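Local structure of thin, isoform D (Drosophila melanogaster, 6XG7) at residues 152-164 / 186-200. The protein probably acts as a zinc-binding ubiquitin-protein transferase, of which this chain is the NHL-repeat beta-propeller region. Residues are numbered along the deposited sequence; the frame is centred on the assembly and turned at random. Where two conformers were deposited one is given.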
ATOM      1  N   PHE A 152       7.566  12.776  -6.392  1.00 12.42           N
ATOM      2  CA  PHE A 152       7.908  12.752  -4.978  1.00 11.91           C
ATOM      3  C   PHE A 152       7.495  11.416  -4.365  1.00 11.63           C
ATOM      4  O   PHE A 152       6.473  10.818  -4.739  1.00 11.48           O
ATOM      5  CB  PHE A 152       7.239  13.899  -4.230  1.00 11.94           C
ATOM      6  CG  PHE A 152       7.787  15.264  -4.586  1.00 12.88           C
ATOM      7  CD1 PHE A 152       8.917  15.780  -3.960  1.00 14.41           C
ATOM      8  CD2 PHE A 152       7.157  16.041  -5.548  1.00 16.45           C
ATOM      9  CE1 PHE A 152       9.407  17.050  -4.298  1.00 16.24           C
ATOM     10  CE2 PHE A 152       7.638  17.294  -5.880  1.00 18.13           C
ATOM     11  CZ  PHE A 152       8.763  17.794  -5.254  1.00 17.90           C
ATOM     12  N   ILE A 153       8.289  10.975  -3.392  1.00 10.63           N
ATOM     13  CA  ILE A 153       8.101   9.715  -2.681  1.00 10.12           C
ATOM     14  C   ILE A 153       7.597  10.008  -1.270  1.00 10.85           C
ATOM     15  O   ILE A 153       8.185  10.815  -0.540  1.00 11.13           O
ATOM     16  CB  ILE A 153       9.418   8.914  -2.640  1.00 10.52           C
ATOM     17  CG1 ILE A 153       9.883   8.561  -4.045  1.00 11.38           C
ATOM     18  CG2 ILE A 153       9.255   7.659  -1.805  1.00 12.01           C
ATOM     19  CD1 ILE A 153      11.301   8.006  -4.097  1.00 12.10           C
ATOM     20  N   TYR A 154       6.521   9.337  -0.877  1.00 10.49           N
ATOM     21  CA  TYR A 154       5.906   9.503   0.433  1.00  9.91           C
ATOM     22  C   TYR A 154       5.976   8.165   1.154  1.00  9.19           C
ATOM     23  O   TYR A 154       5.513   7.151   0.616  1.00 10.73           O
ATOM     24  CB  TYR A 154       4.432   9.924   0.300  1.00 10.35           C
ATOM     25  CG  TYR A 154       4.189  11.223  -0.442  1.00 11.79           C
ATOM     26  CD1 TYR A 154       4.357  11.304  -1.821  1.00 11.78           C
ATOM     27  CD2 TYR A 154       3.802  12.368   0.234  1.00 13.21           C
ATOM     28  CE1 TYR A 154       4.153  12.474  -2.505  1.00 13.93           C
ATOM     29  CE2 TYR A 154       3.603  13.558  -0.444  1.00 14.10           C
ATOM     30  CZ  TYR A 154       3.771  13.599  -1.813  1.00 14.60           C
ATOM     31  OH  TYR A 154       3.558  14.796  -2.473  1.00 17.34           O
ATOM     32  N   VAL A 155       6.537   8.168   2.362  1.00  9.60           N
ATOM     33  CA  VAL A 155       6.844   6.957   3.112  1.00  9.78           C
ATOM     34  C   VAL A 155       6.140   6.990   4.461  1.00  9.99           C
ATOM     35  O   VAL A 155       6.260   7.963   5.211  1.00 10.51           O
ATOM     36  CB  VAL A 155       8.358   6.821   3.362  1.00 10.90           C
ATOM     37  CG1 VAL A 155       8.659   5.539   4.168  1.00 12.82           C
ATOM     38  CG2 VAL A 155       9.118   6.836   2.076  1.00 10.85           C
ATOM     39  N   CYS A 156       5.418   5.944   4.719  1.00 10.50           N
ATOM     40  CA  CYS A 156       4.935   5.681   6.134  0.59 10.21           C
ATOM     41  C   CYS A 156       6.030   5.064   7.058  1.00  9.61           C
ATOM     42  O   CYS A 156       6.518   3.939   6.868  1.00 10.66           O
ATOM     43  CB  CYS A 156       3.788   4.682   6.139  0.59 12.77           C
ATOM     44  SG  CYS A 156       2.247   5.358   5.616  0.59 13.66           S
ATOM     45  N   ASP A 157       6.539   5.912   7.922  1.00  9.98           N
ATOM     46  CA  ASP A 157       7.688   5.577   8.766  1.00 10.47           C
ATOM     47  C   ASP A 157       7.080   5.106  10.080  1.00 10.89           C
ATOM     48  O   ASP A 157       6.865   5.887  11.008  1.00 11.56           O
ATOM     49  CB  ASP A 157       8.525   6.844   8.916  1.00 10.74           C
ATOM     50  CG  ASP A 157       9.781   6.638   9.708  1.00 10.81           C
ATOM     51  OD1 ASP A 157      10.053   5.491  10.111  1.00 11.70           O
ATOM     52  OD2 ASP A 157      10.490   7.649   9.913  1.00 11.69           O
ATOM     53  N   LYS A 158       6.775   3.807  10.133  1.00 10.24           N
ATOM     54  CA  LYS A 158       5.743   3.303  11.036  1.00 10.68           C
ATOM     55  C   LYS A 158       6.067   3.595  12.495  1.00 12.28           C
ATOM     56  O   LYS A 158       5.237   4.154  13.222  1.00 13.25           O
ATOM     57  CB  LYS A 158       5.553   1.802  10.813  1.00 12.11           C
ATOM     58  CG  LYS A 158       4.484   1.210  11.702  1.00 14.81           C
ATOM     59  CD  LYS A 158       4.225  -0.242  11.379  1.00 18.37           C
ATOM     60  CE  LYS A 158       5.276  -1.180  11.952  1.00 23.98           C
ATOM     61  NZ  LYS A 158       5.113  -1.450  13.418  1.00 27.13           N
ATOM     62  N   GLU A 159       7.243   3.183  12.961  1.00 11.67           N
ATOM     63  CA  GLU A 159       7.545   3.335  14.383  1.00 12.42           C
ATOM     64  C   GLU A 159       8.009   4.739  14.743  1.00 13.57           C
ATOM     65  O   GLU A 159       8.194   5.021  15.928  1.00 15.23           O
ATOM     66  CB  GLU A 159       8.521   2.257  14.859  1.00 14.23           C
ATOM     67  CG  GLU A 159       7.859   0.903  15.015  1.00 20.35           C
ATOM     68  CD  GLU A 159       6.641   0.960  15.904  1.00 26.44           C
ATOM     69  OE1 GLU A 159       6.769   1.444  17.049  1.00 25.25           O
ATOM     70  OE2 GLU A 159       5.552   0.572  15.418  1.00 30.26           O
ATOM     71  N   ASN A 160       8.177   5.629  13.769  1.00 12.25           N
ATOM     72  CA  ASN A 160       8.352   7.043  14.065  1.00 12.78           C
ATOM     73  C   ASN A 160       7.047   7.824  13.951  1.00 12.80           C
ATOM     74  O   ASN A 160       7.052   9.049  14.089  1.00 13.16           O
ATOM     75  CB  ASN A 160       9.428   7.656  13.166  1.00 12.67           C
ATOM     76  CG  ASN A 160      10.821   7.158  13.496  1.00 13.30           C
ATOM     77  OD1 ASN A 160      11.122   6.786  14.631  1.00 15.43           O
ATOM     78  ND2 ASN A 160      11.678   7.140  12.491  1.00 12.50           N
ATOM     79  N   HIS A 161       5.928   7.137  13.709  1.00 12.83           N
ATOM     80  CA  HIS A 161       4.585   7.722  13.701  0.53 12.35           C
ATOM     81  C   HIS A 161       4.504   8.953  12.798  1.00 11.67           C
ATOM     82  O   HIS A 161       3.916   9.982  13.127  1.00 12.04           O
ATOM     83  CB  HIS A 161       4.103   7.983  15.126  0.53 15.87           C
ATOM     84  CG  HIS A 161       4.237   6.779  16.009  0.53 19.09           C
ATOM     85  ND1 HIS A 161       3.507   5.625  15.808  0.53 19.28           N
ATOM     86  CD2 HIS A 161       5.045   6.532  17.067  0.53 21.15           C
ATOM     87  CE1 HIS A 161       3.845   4.730  16.718  0.53 21.02           C
ATOM     88  NE2 HIS A 161       4.780   5.253  17.491  0.53 22.35           N
ATOM     89  N   ARG A 162       5.063   8.814  11.599  1.00 10.21           N
ATOM     90  CA  ARG A 162       5.141   9.954  10.704  1.00 10.53           C
ATOM     91  C   ARG A 162       5.174   9.509   9.253  1.00  9.99           C
ATOM     92  O   ARG A 162       5.464   8.354   8.927  1.00 11.02           O
ATOM     93  CB  ARG A 162       6.374  10.808  11.010  1.00 10.25           C
ATOM     94  CG  ARG A 162       7.691  10.111  10.687  1.00 10.57           C
ATOM     95  CD  ARG A 162       8.859  10.878  11.249  1.00 11.40           C
ATOM     96  NE  ARG A 162      10.137  10.268  10.925  1.00 11.62           N
ATOM     97  CZ  ARG A 162      11.295  10.773  11.335  1.00 11.87           C
ATOM     98  NH1 ARG A 162      11.298  11.899  12.039  1.00 13.72           N
ATOM     99  NH2 ARG A 162      12.439  10.205  11.020  1.00 12.01           N
ATOM    100  N   VAL A 163       4.909  10.472   8.384  1.00  9.90           N
ATOM    101  CA  VAL A 163       5.134  10.374   6.953  1.00  9.91           C
ATOM    102  C   VAL A 163       6.337  11.240   6.635  1.00  8.99           C
ATOM    103  O   VAL A 163       6.428  12.380   7.099  1.00 10.74           O
ATOM    104  CB  VAL A 163       3.893  10.866   6.184  1.00 11.75           C
ATOM    105  CG1 VAL A 163       4.166  10.920   4.702  1.00 12.20           C
ATOM    106  CG2 VAL A 163       2.712   9.974   6.469  1.00 12.34           C
ATOM    107  N   GLN A 164       7.242  10.722   5.819  1.00  9.58           N
ATOM    108  CA  GLN A 164       8.348  11.504   5.296  1.00 10.21           C
ATOM    109  C   GLN A 164       8.227  11.585   3.780  1.00 10.16           C
ATOM    110  O   GLN A 164       7.776  10.645   3.115  1.00 10.52           O
ATOM    111  CB  GLN A 164       9.703  10.917   5.670  1.00 10.15           C
ATOM    112  CG  GLN A 164      10.014  10.910   7.142  1.00 10.75           C
ATOM    113  CD  GLN A 164      11.471  10.618   7.392  1.00 11.46           C
ATOM    114  OE1 GLN A 164      12.334  11.442   7.091  1.00 12.37           O
ATOM    115  NE2 GLN A 164      11.761   9.428   7.894  1.00 11.75           N
ATOM    116  N   LEU A 186      -0.583  10.088  14.655  1.00 13.67           N
ATOM    117  CA  LEU A 186      -0.650   8.765  14.063  1.00 12.66           C
ATOM    118  C   LEU A 186      -0.134   7.731  15.048  1.00 13.37           C
ATOM    119  O   LEU A 186       0.764   8.010  15.847  1.00 15.79           O
ATOM    120  CB  LEU A 186       0.229   8.709  12.806  1.00 13.13           C
ATOM    121  CG  LEU A 186      -0.105   9.687  11.671  1.00 12.58           C
ATOM    122  CD1 LEU A 186       1.042   9.751  10.652  1.00 12.52           C
ATOM    123  CD2 LEU A 186      -1.416   9.252  11.012  1.00 13.19           C
ATOM    124  N   GLU A 187      -0.716   6.530  14.992  1.00 13.00           N
ATOM    125  CA  GLU A 187      -0.279   5.399  15.809  1.00 12.97           C
ATOM    126  C   GLU A 187      -0.085   4.203  14.891  1.00 13.39           C
ATOM    127  O   GLU A 187      -1.067   3.618  14.423  1.00 13.74           O
ATOM    128  CB  GLU A 187      -1.291   5.079  16.911  1.00 14.03           C
ATOM    129  CG  GLU A 187      -1.277   6.049  18.053  1.00 17.69           C
ATOM    130  CD  GLU A 187      -0.031   5.918  18.902  1.00 21.64           C
ATOM    131  OE1 GLU A 187       0.675   4.882  18.827  1.00 21.24           O
ATOM    132  OE2 GLU A 187       0.248   6.869  19.650  1.00 27.99           O
ATOM    133  N   HIS A 188       1.175   3.863  14.629  1.00 15.25           N
ATOM    134  CA  HIS A 188       1.501   2.709  13.797  0.52 16.50           C
ATOM    135  C   HIS A 188       0.885   2.836  12.405  1.00 15.31           C
ATOM    136  O   HIS A 188       0.197   1.906  11.963  1.00 17.19           O
ATOM    137  CB  HIS A 188       0.983   1.398  14.406  0.52 18.11           C
ATOM    138  CG  HIS A 188       1.641   1.000  15.691  0.52 19.55           C
ATOM    139  ND1 HIS A 188       2.101  -0.278  15.924  0.52 19.84           N
ATOM    140  CD2 HIS A 188       1.890   1.700  16.822  0.52 19.98           C
ATOM    141  CE1 HIS A 188       2.616  -0.347  17.138  0.52 21.06           C
ATOM    142  NE2 HIS A 188       2.500   0.840  17.705  0.52 21.38           N
ATOM    143  N   PRO A 189       1.098   3.938  11.691  1.00 14.51           N
ATOM    144  CA  PRO A 189       0.573   4.038  10.330  1.00 14.89           C
ATOM    145  C   PRO A 189       1.277   3.023   9.444  1.00 14.03           C
ATOM    146  O   PRO A 189       2.489   2.813   9.554  1.00 15.56           O
ATOM    147  CB  PRO A 189       0.930   5.471   9.930  1.00 16.37           C
ATOM    148  CG  PRO A 189       2.228   5.729  10.692  1.00 15.77           C
ATOM    149  CD  PRO A 189       2.005   5.057  12.020  1.00 16.02           C
ATOM    150  N   HIS A 190       0.508   2.382   8.564  1.00 12.99           N
ATOM    151  CA  HIS A 190       1.042   1.341   7.695  1.00 11.73           C
ATOM    152  C   HIS A 190       1.091   1.735   6.224  1.00 11.90           C
ATOM    153  O   HIS A 190       2.146   1.634   5.614  1.00 15.26           O
ATOM    154  CB  HIS A 190       0.268   0.024   7.855  1.00 14.64           C
ATOM    155  CG  HIS A 190       0.617  -0.741   9.092  1.00 15.02           C
ATOM    156  ND1 HIS A 190       0.170  -0.373  10.338  1.00 17.23           N
ATOM    157  CD2 HIS A 190       1.386  -1.839   9.280  1.00 16.00           C
ATOM    158  CE1 HIS A 190       0.626  -1.225  11.242  1.00 17.10           C
ATOM    159  NE2 HIS A 190       1.365  -2.127  10.624  1.00 16.68           N
ATOM    160  N   TYR A 191      -0.027   2.108   5.614  1.00 10.04           N
ATOM    161  CA  TYR A 191      -0.069   2.322   4.180  1.00  9.75           C
ATOM    162  C   TYR A 191      -0.523   3.733   3.839  1.00 10.53           C
ATOM    163  O   TYR A 191      -1.021   4.487   4.687  1.00 10.71           O
ATOM    164  CB  TYR A 191      -0.942   1.254   3.507  1.00 10.67           C
ATOM    165  CG  TYR A 191      -0.352  -0.139   3.546  1.00 10.40           C
ATOM    166  CD1 TYR A 191       0.532  -0.565   2.565  1.00 11.15           C
ATOM    167  CD2 TYR A 191      -0.689  -1.045   4.555  1.00 11.19           C
ATOM    168  CE1 TYR A 191       1.065  -1.843   2.584  1.00 13.12           C
ATOM    169  CE2 TYR A 191      -0.151  -2.332   4.582  1.00 12.56           C
ATOM    170  CZ  TYR A 191       0.722  -2.724   3.589  1.00 13.88           C
ATOM    171  OH  TYR A 191       1.268  -3.993   3.577  1.00 15.18           O
ATOM    172  N   ILE A 192      -0.318   4.091   2.570  1.00 10.14           N
ATOM    173  CA  ILE A 192      -0.422   5.476   2.135  1.00  9.89           C
ATOM    174  C   ILE A 192      -0.782   5.540   0.659  1.00 10.09           C
ATOM    175  O   ILE A 192      -0.397   4.686  -0.145  1.00 11.59           O
ATOM    176  CB  ILE A 192       0.906   6.220   2.457  1.00 10.81           C
ATOM    177  CG1 ILE A 192       0.826   7.721   2.190  1.00 13.08           C
ATOM    178  CG2 ILE A 192       2.083   5.581   1.697  1.00 11.78           C
ATOM    179  CD1 ILE A 192       1.999   8.446   2.854  1.00 13.89           C
ATOM    180  N   ALA A 193      -1.495   6.600   0.292  1.00 10.30           N
ATOM    181  CA  ALA A 193      -1.847   6.884  -1.091  1.00 11.82           C
ATOM    182  C   ALA A 193      -1.898   8.396  -1.245  1.00 11.25           C
ATOM    183  O   ALA A 193      -2.153   9.118  -0.284  1.00 13.32           O
ATOM    184  CB  ALA A 193      -3.197   6.271  -1.469  1.00 13.00           C
ATOM    185  N   VAL A 194      -1.641   8.879  -2.449  1.00 10.88           N
ATOM    186  CA  VAL A 194      -1.711  10.305  -2.747  1.00 12.05           C
ATOM    187  C   VAL A 194      -2.634  10.499  -3.945  1.00 12.62           C
ATOM    188  O   VAL A 194      -2.442   9.877  -4.995  1.00 14.77           O
ATOM    189  CB  VAL A 194      -0.322  10.915  -3.016  1.00 13.44           C
ATOM    190  CG1 VAL A 194      -0.446  12.393  -3.347  1.00 16.03           C
ATOM    191  CG2 VAL A 194       0.568  10.760  -1.807  1.00 16.81           C
ATOM    192  N   SER A 195      -3.631  11.364  -3.783  1.00 13.55           N
ATOM    193  CA  SER A 195      -4.644  11.597  -4.800  1.00 13.28           C
ATOM    194  C   SER A 195      -4.166  12.607  -5.853  1.00 13.86           C
ATOM    195  O   SER A 195      -3.193  13.341  -5.660  1.00 16.13           O
ATOM    196  CB  SER A 195      -5.913  12.137  -4.145  1.00 13.67           C
ATOM    197  OG  SER A 195      -5.673  13.428  -3.627  1.00 16.14           O
ATOM    198  N   ASN A 196      -4.904  12.663  -6.972  1.00 14.88           N
ATOM    199  CA  ASN A 196      -4.680  13.693  -7.986  1.00 17.47           C
ATOM    200  C   ASN A 196      -4.915  15.095  -7.439  1.00 19.17           C
ATOM    201  O   ASN A 196      -4.388  16.075  -7.985  1.00 22.33           O
ATOM    202  CB  ASN A 196      -5.620  13.467  -9.175  1.00 18.67           C
ATOM    203  CG  ASN A 196      -5.054  12.502 -10.181  1.00 20.01           C
ATOM    204  OD1 ASN A 196      -3.847  12.472 -10.411  1.00 21.39           O
ATOM    205  ND2 ASN A 196      -5.920  11.711 -10.796  1.00 19.33           N
ATOM    206  N   THR A 197      -5.745  15.217  -6.402  1.00 18.78           N
ATOM    207  CA  THR A 197      -5.955  16.474  -5.697  1.00 18.99           C
ATOM    208  C   THR A 197      -4.880  16.754  -4.649  1.00 18.62           C
ATOM    209  O   THR A 197      -5.046  17.692  -3.853  1.00 18.75           O
ATOM    210  CB  THR A 197      -7.341  16.469  -5.051  1.00 20.29           C
ATOM    211  OG1 THR A 197      -7.470  15.312  -4.216  1.00 21.12           O
ATOM    212  CG2 THR A 197      -8.428  16.470  -6.129  1.00 22.17           C
ATOM    213  N   ASN A 198      -3.787  15.985  -4.662  1.00 18.80           N
ATOM    214  CA  ASN A 198      -2.633  16.183  -3.775  1.00 19.87           C
ATOM    215  C   ASN A 198      -3.016  16.088  -2.306  1.00 18.46           C
ATOM    216  O   ASN A 198      -2.548  16.854  -1.456  1.00 22.28           O
ATOM    217  CB  ASN A 198      -1.865  17.449  -4.113  1.00 25.32           C
ATOM    218  CG  ASN A 198      -1.085  17.283  -5.388  1.00 30.15           C
ATOM    219  OD1 ASN A 198      -0.327  16.315  -5.540  1.00 32.80           O
ATOM    220  ND2 ASN A 198      -1.311  18.171  -6.337  1.00 31.76           N
ATOM    221  N   ARG A 199      -3.854  15.114  -2.007  1.00 15.25           N
ATOM    222  CA  ARG A 199      -4.160  14.736  -0.640  1.00 16.28           C
ATOM    223  C   ARG A 199      -3.408  13.453  -0.329  1.00 14.06           C
ATOM    224  O   ARG A 199      -3.355  12.541  -1.158  1.00 16.15           O
ATOM    225  CB  ARG A 199      -5.664  14.535  -0.468  1.00 17.44           C
ATOM    226  CG  ARG A 199      -6.433  15.812  -0.710  1.00 19.56           C
ATOM    227  CD  ARG A 199      -7.910  15.586  -0.690  1.00 23.76           C
ATOM    228  NE  ARG A 199      -8.612  16.839  -0.908  1.00 29.25           N
ATOM    229  CZ  ARG A 199      -9.913  17.003  -0.726  1.00 33.04           C
ATOM    230  NH1 ARG A 199     -10.655  15.984  -0.308  1.00 34.34           N
ATOM    231  NH2 ARG A 199     -10.465  18.188  -0.953  1.00 34.71           N
ATOM    232  N   VAL A 200      -2.826  13.402   0.862  1.00 12.91           N
ATOM    233  CA  VAL A 200      -2.054  12.264   1.340  1.00 12.34           C
ATOM    234  C   VAL A 200      -2.945  11.489   2.301  1.00 12.17           C
ATOM    235  O   VAL A 200      -3.332  11.989   3.361  1.00 13.23           O
ATOM    236  CB  VAL A 200      -0.757  12.717   2.020  1.00 13.09           C
ATOM    237  CG1 VAL A 200       0.036  11.506   2.460  1.00 15.52           C
ATOM    238  CG2 VAL A 200       0.027  13.600   1.085  1.00 15.27           C
TER
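K158 packs against H188, P189 and H190 where two neighbouring NHL blades of the beta-propeller pack face to face; strands 153-157 and 189-194 run nearly antiparallel, their axes 6.4 Å apart at closest approach. From CB outward, K158 first meets the carbonyl of P189, with CB and then CG against it (CG to P189 O 3.3 Å), an oxygen that the contact buries without a hydrogen-bond partner. K158 CG stands anti to the backbone N (chi1 -179°) and the next torsion is extended too, which together carry CD over one face of the H190 ring as a CH-pi contact, 3.8 Å from the centroid. Bends at chi3 and chi4 then turn NZ to E159 OE2, a 2.9 Å salt bridge, and that same oxygen sits over a face of the H188 ring. A methionine in place of K158 would probably leave E159 OE2 without its charged mate and able to swing off H188. Further along the strands, I192 CD1 reaches both Y154 CB and V163 CG1, while V194 CG2 lies over one face of the Y154 ring, 12° off its normal, a CH-pi contact; the phenol OH bonds to D148. Back at the K158 end, in the modelled conformers, H188 N donates to H161 ND1 in the imidazole plane (3.2 Å, 179°).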